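Local structure of nuclear and cytoplasmic polyadenylated RNA-binding protein PUB1 (Saccharomyces cerevisiae, 3MD1) at residues A[14-17]-A[18-22]; A[58-61]-A[62-66]; A[21-25]-A[26-30]. The protein binds polyadenylated RNA with a preference for poly(U), here represented by the second of its RNA recognition motif (RRM) domains. All blocks are in the same frame, centred on the assembly; numbering follows the deposited sequence.

In the fold
All three contacts belong to the helical side of one RRM, with its beta-alpha-beta-beta-alpha-beta order and antiparallel sheet. Along the chain, interaction 1 starts helix 15-22, interaction 3 carries that helix into strand 28-35 and shares Ala21 and Phe22 with interaction 1, and interaction 2 ends helix 53-63. The centre of interaction 3 lies about 10 Å from that of interaction 1 and about 12 Å from that of interaction 2; interactions 1 and 2 are about 15 Å apart, centre to centre. Met63 joins them: its CG lies 3.6 Å from Phe22 CE2 and equally far from Phe25 CZ. In RRMs generally the helices back the sheet while its other face usually receives RNA, so these contacts are probably structural packing rather than part of the RNA-binding face.

Interaction 1 (A[14-17]-A[18-22]); sequences DDET and LRNAF
Asp14 OD1 is gripped by two donors of Thr17, OG1 at 2.9 Å and the backbone N at 3.0 Å, while the backbone O of Asp14 takes the N-H of Leu18. This is an N-cap: Asp14 stands just before helix 15-22 and its carboxylate serves an amide of the first turn. The two Thr17 groups reach OD1 from opposite faces of the carboxylate plane, the hydroxyl on the syn side. Thr17 can offer both because OG1 stands beside its own backbone N (chi1 -59°), with CG2 turned the other way. The double grip should hold the carboxylate against turning, and its negative charge at the helix start is likely to be favoured by the helix dipole. Behind the cap, Arg19 N to Asp15 O is a short, nearly straight backbone bond of 2.8 Å, followed by Asn20 N to Glu16 O.

On one flank Arg19 runs back over the first turn. Its CD passes 3.3 Å from Asp15 O, and Asp15 CB lies over the guanidinium face, 3.6 Å from Arg19 CZ. The carboxylate and guanidinium planes differ by 35°; Asp15 OD2 is 3.7 Å from Arg19 NH2, well out of the guanidinium plane, a long salt bridge of charge alone. The firmer polar bonds go to strand 28-35: Asp15 OD1 accepts from Val33 N and Arg19 NE donates to Gly31 O. Glu16 and Asn20 extend side by side on another flank, their carboxylate and amide planes nearly perpendicular, with Glu16 CG 4.1 Å from Asn20 ND2.

Thr17 touches Asn69, in the loop between strands 67-68 and 71-77. Leu18, the buried residue among those in contact, packs on Val13 of the preceding loop and on Val33, which with the two polar bonds joins the first helix of the RRM to strand 28-35.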
ATOM      1  N   ASP A  14      -9.787  -1.657  -4.122  1.00 12.20           N
ATOM      2  CA  ASP A  14      -9.465  -0.782  -5.247  1.00 11.94           C
ATOM      3  C   ASP A  14      -8.676   0.435  -4.763  1.00 12.11           C
ATOM      4  O   ASP A  14      -8.362   0.543  -3.568  1.00 12.42           O
ATOM      5  CB  ASP A  14     -10.740  -0.363  -6.006  1.00 12.31           C
ATOM      6  CG  ASP A  14     -11.792   0.260  -5.106  1.00 11.94           C
ATOM      7  OD1 ASP A  14     -11.516   0.548  -3.913  1.00 11.40           O
ATOM      8  OD2 ASP A  14     -12.921   0.466  -5.600  1.00 12.30           O
ATOM      9  N   ASP A  15      -8.339   1.335  -5.688  1.00 12.47           N
ATOM     10  CA  ASP A  15      -7.559   2.525  -5.344  1.00 12.60           C
ATOM     11  C   ASP A  15      -8.221   3.315  -4.222  1.00 12.51           C
ATOM     12  O   ASP A  15      -7.555   3.720  -3.277  1.00 12.39           O
ATOM     13  CB  ASP A  15      -7.367   3.433  -6.562  1.00 12.14           C
ATOM     14  CG  ASP A  15      -6.324   2.909  -7.533  1.00 14.06           C
ATOM     15  OD1 ASP A  15      -5.556   1.999  -7.155  1.00 13.49           O
ATOM     16  OD2 ASP A  15      -6.272   3.419  -8.678  1.00 15.67           O
ATOM     17  N   GLU A  16      -9.535   3.515  -4.332  1.00 12.63           N
ATOM     18  CA  GLU A  16     -10.297   4.261  -3.324  1.00 13.06           C
ATOM     19  C   GLU A  16     -10.147   3.671  -1.920  1.00 13.17           C
ATOM     20  O   GLU A  16      -9.892   4.398  -0.957  1.00 13.62           O
ATOM     21  CB  GLU A  16     -11.775   4.346  -3.715  1.00 12.89           C
ATOM     22  CG  GLU A  16     -12.632   5.212  -2.800  1.00 14.09           C
ATOM     23  CD  GLU A  16     -14.109   5.115  -3.133  0.60 14.95           C
ATOM     24  OE1 GLU A  16     -14.940   5.453  -2.266  0.60 15.51           O
ATOM     25  OE2 GLU A  16     -14.440   4.696  -4.263  0.60 15.38           O
ATOM     26  N   THR A  17     -10.296   2.351  -1.817  1.00 13.51           N
ATOM     27  CA  THR A  17     -10.158   1.640  -0.547  1.00 13.61           C
ATOM     28  C   THR A  17      -8.748   1.777   0.042  1.00 13.60           C
ATOM     29  O   THR A  17      -8.579   2.101   1.226  1.00 13.17           O
ATOM     30  CB  THR A  17     -10.591   0.150  -0.692  1.00 13.48           C
ATOM     31  OG1 THR A  17     -11.962   0.098  -1.128  1.00 14.50           O
ATOM     32  CG2 THR A  17     -10.465  -0.586   0.645  1.00 13.86           C
ATOM     33  N   LEU A  18      -7.735   1.556  -0.793  1.00 13.60           N
ATOM     34  CA  LEU A  18      -6.348   1.665  -0.347  1.00 13.34           C
ATOM     35  C   LEU A  18      -6.014   3.091   0.106  1.00 14.13           C
ATOM     36  O   LEU A  18      -5.463   3.290   1.189  1.00 14.21           O
ATOM     37  CB  LEU A  18      -5.378   1.182  -1.429  1.00 13.32           C
ATOM     38  CG  LEU A  18      -3.898   1.337  -1.056  1.00 11.78           C
ATOM     39  CD1 LEU A  18      -3.486   0.414   0.110  1.00 12.70           C
ATOM     40  CD2 LEU A  18      -3.010   1.140  -2.278  1.00 10.99           C
ATOM     41  N   ARG A  19      -6.385   4.080  -0.708  1.00 14.56           N
ATOM     42  CA  ARG A  19      -6.138   5.491  -0.368  1.00 15.34           C
ATOM     43  C   ARG A  19      -6.793   5.909   0.935  1.00 15.76           C
ATOM     44  O   ARG A  19      -6.166   6.585   1.749  1.00 15.97           O
ATOM     45  CB  ARG A  19      -6.594   6.407  -1.495  1.00 15.38           C
ATOM     46  CG  ARG A  19      -5.676   6.359  -2.686  1.00 15.81           C
ATOM     47  CD  ARG A  19      -6.399   6.778  -3.931  1.00 15.31           C
ATOM     48  NE  ARG A  19      -5.533   6.629  -5.091  1.00 16.28           N
ATOM     49  CZ  ARG A  19      -5.923   6.770  -6.352  1.00 15.27           C
ATOM     50  NH1 ARG A  19      -7.191   7.057  -6.634  1.00 15.60           N
ATOM     51  NH2 ARG A  19      -5.039   6.613  -7.329  1.00 14.52           N
ATOM     52  N   ASN A  20      -8.035   5.477   1.140  1.00 16.15           N
ATOM     53  CA  ASN A  20      -8.776   5.785   2.368  1.00 16.80           C
ATOM     54  C   ASN A  20      -8.076   5.260   3.625  1.00 16.22           C
ATOM     55  O   ASN A  20      -8.199   5.852   4.705  1.00 16.50           O
ATOM     56  CB  ASN A  20     -10.203   5.234   2.299  1.00 16.89           C
ATOM     57  CG  ASN A  20     -11.151   6.122   1.494  1.00 18.88           C
ATOM     58  OD1 ASN A  20     -10.804   7.235   1.084  1.00 20.89           O
ATOM     59  ND2 ASN A  20     -12.362   5.626   1.270  1.00 20.07           N
ATOM     60  N   ALA A  21      -7.338   4.155   3.475  1.00 15.92           N
ATOM     61  CA  ALA A  21      -6.631   3.534   4.596  1.00 15.24           C
ATOM     62  C   ALA A  21      -5.369   4.301   4.989  1.00 14.97           C
ATOM     63  O   ALA A  21      -4.930   4.208   6.139  1.00 15.77           O
ATOM     64  CB  ALA A  21      -6.308   2.085   4.283  1.00 15.70           C
ATOM     65  N   PHE A  22      -4.807   5.079   4.060  1.00 14.07           N
ATOM     66  CA  PHE A  22      -3.549   5.806   4.321  1.00 14.07           C
ATOM     67  C   PHE A  22      -3.582   7.337   4.207  1.00 14.77           C
ATOM     68  O   PHE A  22      -2.624   7.994   4.630  1.00 13.98           O
ATOM     69  CB  PHE A  22      -2.418   5.248   3.439  1.00 13.87           C
ATOM     70  CG  PHE A  22      -2.006   3.845   3.799  1.00 12.11           C
ATOM     71  CD1 PHE A  22      -2.673   2.749   3.252  1.00 11.26           C
ATOM     72  CD2 PHE A  22      -0.942   3.618   4.679  1.00 10.37           C
ATOM     73  CE1 PHE A  22      -2.297   1.441   3.575  1.00  9.45           C
ATOM     74  CE2 PHE A  22      -0.564   2.319   5.017  1.00 10.25           C
ATOM     75  CZ  PHE A  22      -1.241   1.221   4.455  1.00  9.49           C
TER

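Interaction 2 (A[58-61]-A[62-66]); sequences NAMD and SMQGQ
The chain closes helix 53-63 with the bonds Ser62 N to Asn58 O, 2.8 Å, and Met63 N to Ala59 O, 3.0 Å, before Gln64 leaves helical geometry and a type II beta turn runs from Met63 to Gln66. This is the C-terminal end of the second helix of the RRM, where the chain turns back toward the last part of the sheet. The helical pattern frays as it ends: Gln64 N still lies 2.8 Å from Met60 O, but the bond is bent and weak. The turn itself is closed by Gln66 N to Met63 O, with Gly65 in its third position at positive phi (69°), a conformation that suits glycine. A water bridges the backbone oxygens Asp61 O and Gln64 O, the latter at 2.6 Å; it has more acceptors about it than protons to give, so it cannot serve all of them at once.

Met60 and Gln64 lie side by side and point the same way, one turn apart, and Gln64 CB sits 3.3 Å from Met60 O. Met60 runs out with CG anti to the backbone N (chi1 167°) and bends at its last torsion, and the side chain packs on Ile75 and Trp77 of strand 71-77. Asp61 sends its carboxylate back along the helix, where OD2 accepts from Gln57 NE2. Backbone bonds of Gly65 and Gln66 with Leu73 stitch the turn to the same strand.

Met63 goes another way. Its chain bends at both chi2 and chi3, and it packs on Leu73, Ile75 and Phe25, between the sheet and the loop after the first helix. At the root of this side chain, CG stands beside the Met63 backbone N (chi1 -62°) and rests 3.4 Å from Ala59 O.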
ATOM      1  N   ASN A  58       6.780   5.563   9.960  1.00  7.26           N
ATOM      2  CA  ASN A  58       5.743   5.499  10.989  1.00  7.22           C
ATOM      3  C   ASN A  58       4.406   4.957  10.476  1.00  6.92           C
ATOM      4  O   ASN A  58       3.722   4.234  11.190  1.00  6.59           O
ATOM      5  CB  ASN A  58       5.535   6.862  11.642  1.00  7.03           C
ATOM      6  CG  ASN A  58       6.737   7.315  12.448  1.00  8.24           C
ATOM      7  OD1 ASN A  58       7.504   6.500  12.969  1.00  6.37           O
ATOM      8  ND2 ASN A  58       6.888   8.631  12.579  1.00  8.15           N
ATOM      9  N   ALA A  59       4.039   5.305   9.244  1.00  6.73           N
ATOM     10  CA  ALA A  59       2.786   4.816   8.673  1.00  6.80           C
ATOM     11  C   ALA A  59       2.868   3.307   8.482  1.00  6.30           C
ATOM     12  O   ALA A  59       1.932   2.563   8.793  1.00  5.43           O
ATOM     13  CB  ALA A  59       2.491   5.507   7.373  1.00  7.02           C
ATOM     14  N   MET A  60       4.006   2.856   7.970  1.00  5.47           N
ATOM     15  CA  MET A  60       4.268   1.429   7.849  1.00  5.39           C
ATOM     16  C   MET A  60       4.098   0.729   9.194  1.00  5.75           C
ATOM     17  O   MET A  60       3.413  -0.286   9.291  1.00  5.45           O
ATOM     18  CB  MET A  60       5.673   1.188   7.308  1.00  5.66           C
ATOM     19  CG  MET A  60       6.138  -0.249   7.441  1.00  5.68           C
ATOM     20  SD  MET A  60       7.510  -0.710   6.354  1.00  6.36           S
ATOM     21  CE  MET A  60       8.651   0.671   6.572  1.00  8.85           C
ATOM     22  N   ASP A  61       4.733   1.269  10.232  1.00  6.56           N
ATOM     23  CA  ASP A  61       4.737   0.590  11.522  1.00  6.84           C
ATOM     24  C   ASP A  61       3.349   0.619  12.158  1.00  6.55           C
ATOM     25  O   ASP A  61       2.892  -0.360  12.739  1.00  6.39           O
ATOM     26  CB  ASP A  61       5.837   1.158  12.448  1.00  7.14           C
ATOM     27  CG  ASP A  61       7.246   0.872  11.914  1.00  8.68           C
ATOM     28  OD1 ASP A  61       7.437  -0.174  11.243  1.00  8.77           O
ATOM     29  OD2 ASP A  61       8.170   1.693  12.154  1.00 10.09           O
ATOM     30  N   SER A  62       2.669   1.736  11.972  1.00  5.86           N
ATOM     31  CA  SER A  62       1.312   1.912  12.451  1.00  5.86           C
ATOM     32  C   SER A  62       0.316   0.921  11.843  1.00  6.11           C
ATOM     33  O   SER A  62      -0.566   0.417  12.539  1.00  7.47           O
ATOM     34  CB  SER A  62       0.885   3.337  12.106  1.00  6.52           C
ATOM     35  OG  SER A  62      -0.129   3.778  12.949  1.00  3.78           O
ATOM     36  N   MET A  63       0.475   0.639  10.554  1.00  6.57           N
ATOM     37  CA  MET A  63      -0.451  -0.200   9.785  1.00  5.71           C
ATOM     38  C   MET A  63      -0.013  -1.653   9.594  1.00  5.75           C
ATOM     39  O   MET A  63      -0.776  -2.469   9.073  1.00  5.23           O
ATOM     40  CB  MET A  63      -0.729   0.435   8.408  1.00  5.26           C
ATOM     41  CG  MET A  63      -1.406   1.797   8.493  1.00  6.41           C
ATOM     42  SD  MET A  63      -3.066   1.731   9.214  1.00  7.92           S
ATOM     43  CE  MET A  63      -4.020   1.360   7.736  1.00  9.50           C
ATOM     44  N   GLN A  64       1.226  -1.970   9.978  1.00  6.90           N
ATOM     45  CA  GLN A  64       1.768  -3.313   9.789  1.00  6.55           C
ATOM     46  C   GLN A  64       0.857  -4.376  10.408  1.00  7.16           C
ATOM     47  O   GLN A  64       0.548  -4.325  11.612  1.00  7.57           O
ATOM     48  CB  GLN A  64       3.166  -3.413  10.413  1.00  6.59           C
ATOM     49  CG  GLN A  64       3.919  -4.695  10.083  1.00  6.89           C
ATOM     50  CD  GLN A  64       4.311  -4.748   8.629  1.00  5.70           C
ATOM     51  OE1 GLN A  64       5.336  -4.190   8.222  1.00 10.18           O
ATOM     52  NE2 GLN A  64       3.491  -5.387   7.843  1.00  5.79           N
ATOM     53  N   GLY A  65       0.414  -5.318   9.576  1.00  7.41           N
ATOM     54  CA  GLY A  65      -0.425  -6.423  10.024  1.00  8.76           C
ATOM     55  C   GLY A  65      -1.834  -6.069  10.451  1.00  9.70           C
ATOM     56  O   GLY A  65      -2.550  -6.926  10.972  1.00  9.58           O
ATOM     57  N   GLN A  66      -2.225  -4.809  10.257  1.00  9.93           N
ATOM     58  CA  GLN A  66      -3.587  -4.386  10.567  1.00 10.24           C
ATOM     59  C   GLN A  66      -4.488  -4.853   9.441  1.00 11.23           C
ATOM     60  O   GLN A  66      -4.053  -4.960   8.298  1.00 10.72           O
ATOM     61  CB  GLN A  66      -3.672  -2.867  10.762  1.00 10.60           C
ATOM     62  CG  GLN A  66      -2.694  -2.316  11.809  1.00  8.92           C
ATOM     63  CD  GLN A  66      -3.053  -2.652  13.252  1.00 10.19           C
ATOM     64  OE1 GLN A  66      -2.283  -2.350  14.175  1.00 11.11           O
ATOM     65  NE2 GLN A  66      -4.209  -3.271  13.453  1.00  6.62           N
TER
HETATM   66  O   HOH W   1       0.805  -2.449  13.457  1.00  9.09           O

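Interaction 3 (A[21-25]-A[26-30]); sequences AFKDF and PSYLS
With chi1 at 167° the Tyr28 side chain swings away from its own backbone N, and chi2 of 89° turns the ring crosswise, which lays it against the backbone of Phe22 and Lys23. Lys23 CA stands over one face, a CH-pi contact 3.8 Å from the ring centroid and 9° off the normal. Ser30 N lies over the opposite face, 3.6 Å above the plane, so the ring is sandwiched between main-chain atoms. Phe22 CB adds an apolar touch on Tyr28 CD1 at 4.1 Å. Two turns meeting at Phe25 bring the segments together: a type I turn from Phe22 to Phe25, then a type II turn to Tyr28, closed by Tyr28 N to Phe25 O at 3.2 Å. Without the Tyr28 ring, as with an alanine here, Lys23 CA would probably lose its CH-pi partner and face a gap toward Ser30 N, and Phe22 CB its apolar neighbour. The Phe25 ring meets Ala21 O and Phe22 CA at its edge, and packs on Ser62 of helix 53-63. Tyr28 also touches Val48 of strand 45-50, and Ser27 OG bonds to Asp55, so this connection lies between helix 15-22, helix 53-63 and the sheet edge formed by strand 28-35.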
ATOM      1  N   ALA A  21      -7.338   4.155   3.475  1.00 15.92           N
ATOM      2  CA  ALA A  21      -6.631   3.534   4.596  1.00 15.24           C
ATOM      3  C   ALA A  21      -5.369   4.301   4.989  1.00 14.97           C
ATOM      4  O   ALA A  21      -4.930   4.208   6.139  1.00 15.77           O
ATOM      5  CB  ALA A  21      -6.308   2.085   4.283  1.00 15.70           C
ATOM      6  N   PHE A  22      -4.807   5.079   4.060  1.00 14.07           N
ATOM      7  CA  PHE A  22      -3.549   5.806   4.321  1.00 14.07           C
ATOM      8  C   PHE A  22      -3.582   7.337   4.207  1.00 14.77           C
ATOM      9  O   PHE A  22      -2.624   7.994   4.630  1.00 13.98           O
ATOM     10  CB  PHE A  22      -2.418   5.248   3.439  1.00 13.87           C
ATOM     11  CG  PHE A  22      -2.006   3.845   3.799  1.00 12.11           C
ATOM     12  CD1 PHE A  22      -2.673   2.749   3.252  1.00 11.26           C
ATOM     13  CD2 PHE A  22      -0.942   3.618   4.679  1.00 10.37           C
ATOM     14  CE1 PHE A  22      -2.297   1.441   3.575  1.00  9.45           C
ATOM     15  CE2 PHE A  22      -0.564   2.319   5.017  1.00 10.25           C
ATOM     16  CZ  PHE A  22      -1.241   1.221   4.455  1.00  9.49           C
ATOM     17  N   LYS A  23      -4.670   7.864   3.622  1.00 15.02           N
ATOM     18  CA  LYS A  23      -4.900   9.291   3.292  1.00 16.95           C
ATOM     19  C   LYS A  23      -4.453  10.301   4.354  1.00 16.83           C
ATOM     20  O   LYS A  23      -3.922  11.374   4.038  1.00 17.32           O
ATOM     21  CB  LYS A  23      -6.408   9.527   3.066  1.00 17.27           C
ATOM     22  CG  LYS A  23      -6.860   9.636   1.630  1.00 19.71           C
ATOM     23  CD  LYS A  23      -8.002  10.646   1.476  1.00 21.20           C
ATOM     24  CE  LYS A  23      -9.398  10.040   1.645  1.00 22.37           C
ATOM     25  NZ  LYS A  23      -9.779   9.802   3.066  1.00 22.17           N
ATOM     26  N   ASP A  24      -4.690   9.963   5.614  1.00 17.28           N
ATOM     27  CA  ASP A  24      -4.539  10.933   6.693  1.00 17.32           C
ATOM     28  C   ASP A  24      -3.208  10.877   7.442  1.00 16.97           C
ATOM     29  O   ASP A  24      -2.966  11.656   8.363  1.00 16.97           O
ATOM     30  CB  ASP A  24      -5.728  10.832   7.647  1.00 17.92           C
ATOM     31  CG  ASP A  24      -7.051  11.130   6.959  1.00 19.06           C
ATOM     32  OD1 ASP A  24      -7.154  12.166   6.262  1.00 20.69           O
ATOM     33  OD2 ASP A  24      -7.994  10.325   7.107  1.00 20.01           O
ATOM     34  N   PHE A  25      -2.330   9.965   7.043  1.00 16.52           N
ATOM     35  CA  PHE A  25      -1.018   9.899   7.656  1.00 16.15           C
ATOM     36  C   PHE A  25      -0.167  11.085   7.237  1.00 16.91           C
ATOM     37  O   PHE A  25      -0.220  11.490   6.066  1.00 17.02           O
ATOM     38  CB  PHE A  25      -0.324   8.590   7.298  1.00 15.87           C
ATOM     39  CG  PHE A  25      -0.826   7.422   8.088  1.00 14.48           C
ATOM     40  CD1 PHE A  25      -0.341   7.175   9.367  1.00 14.19           C
ATOM     41  CD2 PHE A  25      -1.786   6.561   7.560  1.00 13.76           C
ATOM     42  CE1 PHE A  25      -0.819   6.100  10.115  1.00 13.51           C
ATOM     43  CE2 PHE A  25      -2.248   5.471   8.299  1.00 13.08           C
ATOM     44  CZ  PHE A  25      -1.767   5.250   9.586  1.00 12.86           C
ATOM     45  N   PRO A  26       0.631  11.628   8.176  1.00 16.93           N
ATOM     46  CA  PRO A  26       1.535  12.739   7.849  1.00 17.15           C
ATOM     47  C   PRO A  26       2.380  12.450   6.615  1.00 17.04           C
ATOM     48  O   PRO A  26       2.922  11.346   6.471  1.00 17.07           O
ATOM     49  CB  PRO A  26       2.430  12.837   9.087  1.00 17.38           C
ATOM     50  CG  PRO A  26       1.572  12.352  10.193  1.00 17.60           C
ATOM     51  CD  PRO A  26       0.657  11.311   9.619  1.00 16.88           C
ATOM     52  N   SER A  27       2.455  13.441   5.728  1.00 17.14           N
ATOM     53  CA  SER A  27       3.278  13.383   4.511  1.00 16.96           C
ATOM     54  C   SER A  27       2.782  12.491   3.367  1.00 16.39           C
ATOM     55  O   SER A  27       3.474  12.358   2.359  1.00 15.83           O
ATOM     56  CB  SER A  27       4.747  13.078   4.845  1.00 17.29           C
ATOM     57  OG  SER A  27       5.284  14.125   5.638  1.00 18.87           O
ATOM     58  N   TYR A  28       1.598  11.897   3.521  1.00 15.28           N
ATOM     59  CA  TYR A  28       0.973  11.089   2.466  1.00 15.19           C
ATOM     60  C   TYR A  28       0.824  11.887   1.176  1.00 14.95           C
ATOM     61  O   TYR A  28       0.418  13.059   1.197  1.00 14.91           O
ATOM     62  CB  TYR A  28      -0.403  10.587   2.925  1.00 15.13           C
ATOM     63  CG  TYR A  28      -1.276  10.002   1.825  1.00 14.63           C
ATOM     64  CD1 TYR A  28      -1.213   8.639   1.508  1.00 14.13           C
ATOM     65  CD2 TYR A  28      -2.170  10.804   1.106  1.00 14.08           C
ATOM     66  CE1 TYR A  28      -2.017   8.099   0.505  1.00 15.16           C
ATOM     67  CE2 TYR A  28      -2.978  10.271   0.103  1.00 15.40           C
ATOM     68  CZ  TYR A  28      -2.900   8.922  -0.186  1.00 15.01           C
ATOM     69  OH  TYR A  28      -3.687   8.386  -1.163  1.00 16.27           O
ATOM     70  N   LEU A  29       1.138  11.233   0.062  1.00 14.56           N
ATOM     71  CA  LEU A  29       1.020  11.825  -1.265  1.00 14.63           C
ATOM     72  C   LEU A  29      -0.024  11.129  -2.120  1.00 14.67           C
ATOM     73  O   LEU A  29      -0.871  11.790  -2.739  1.00 15.61           O
ATOM     74  CB  LEU A  29       2.369  11.788  -1.986  1.00 14.55           C
ATOM     75  CG  LEU A  29       3.444  12.780  -1.555  1.00 14.56           C
ATOM     76  CD1 LEU A  29       4.772  12.409  -2.207  1.00 14.42           C
ATOM     77  CD2 LEU A  29       3.039  14.216  -1.928  1.00 12.57           C
ATOM     78  N   SER A  30       0.055   9.799  -2.181  1.00 13.95           N
ATOM     79  CA  SER A  30      -0.726   9.025  -3.144  1.00 13.85           C
ATOM     80  C   SER A  30      -0.750   7.537  -2.811  1.00 12.98           C
ATOM     81  O   SER A  30       0.064   7.054  -2.021  1.00 12.62           O
ATOM     82  CB  SER A  30      -0.138   9.220  -4.548  1.00 13.90           C
ATOM     83  OG  SER A  30       1.247   8.906  -4.543  1.00 17.10           O
TER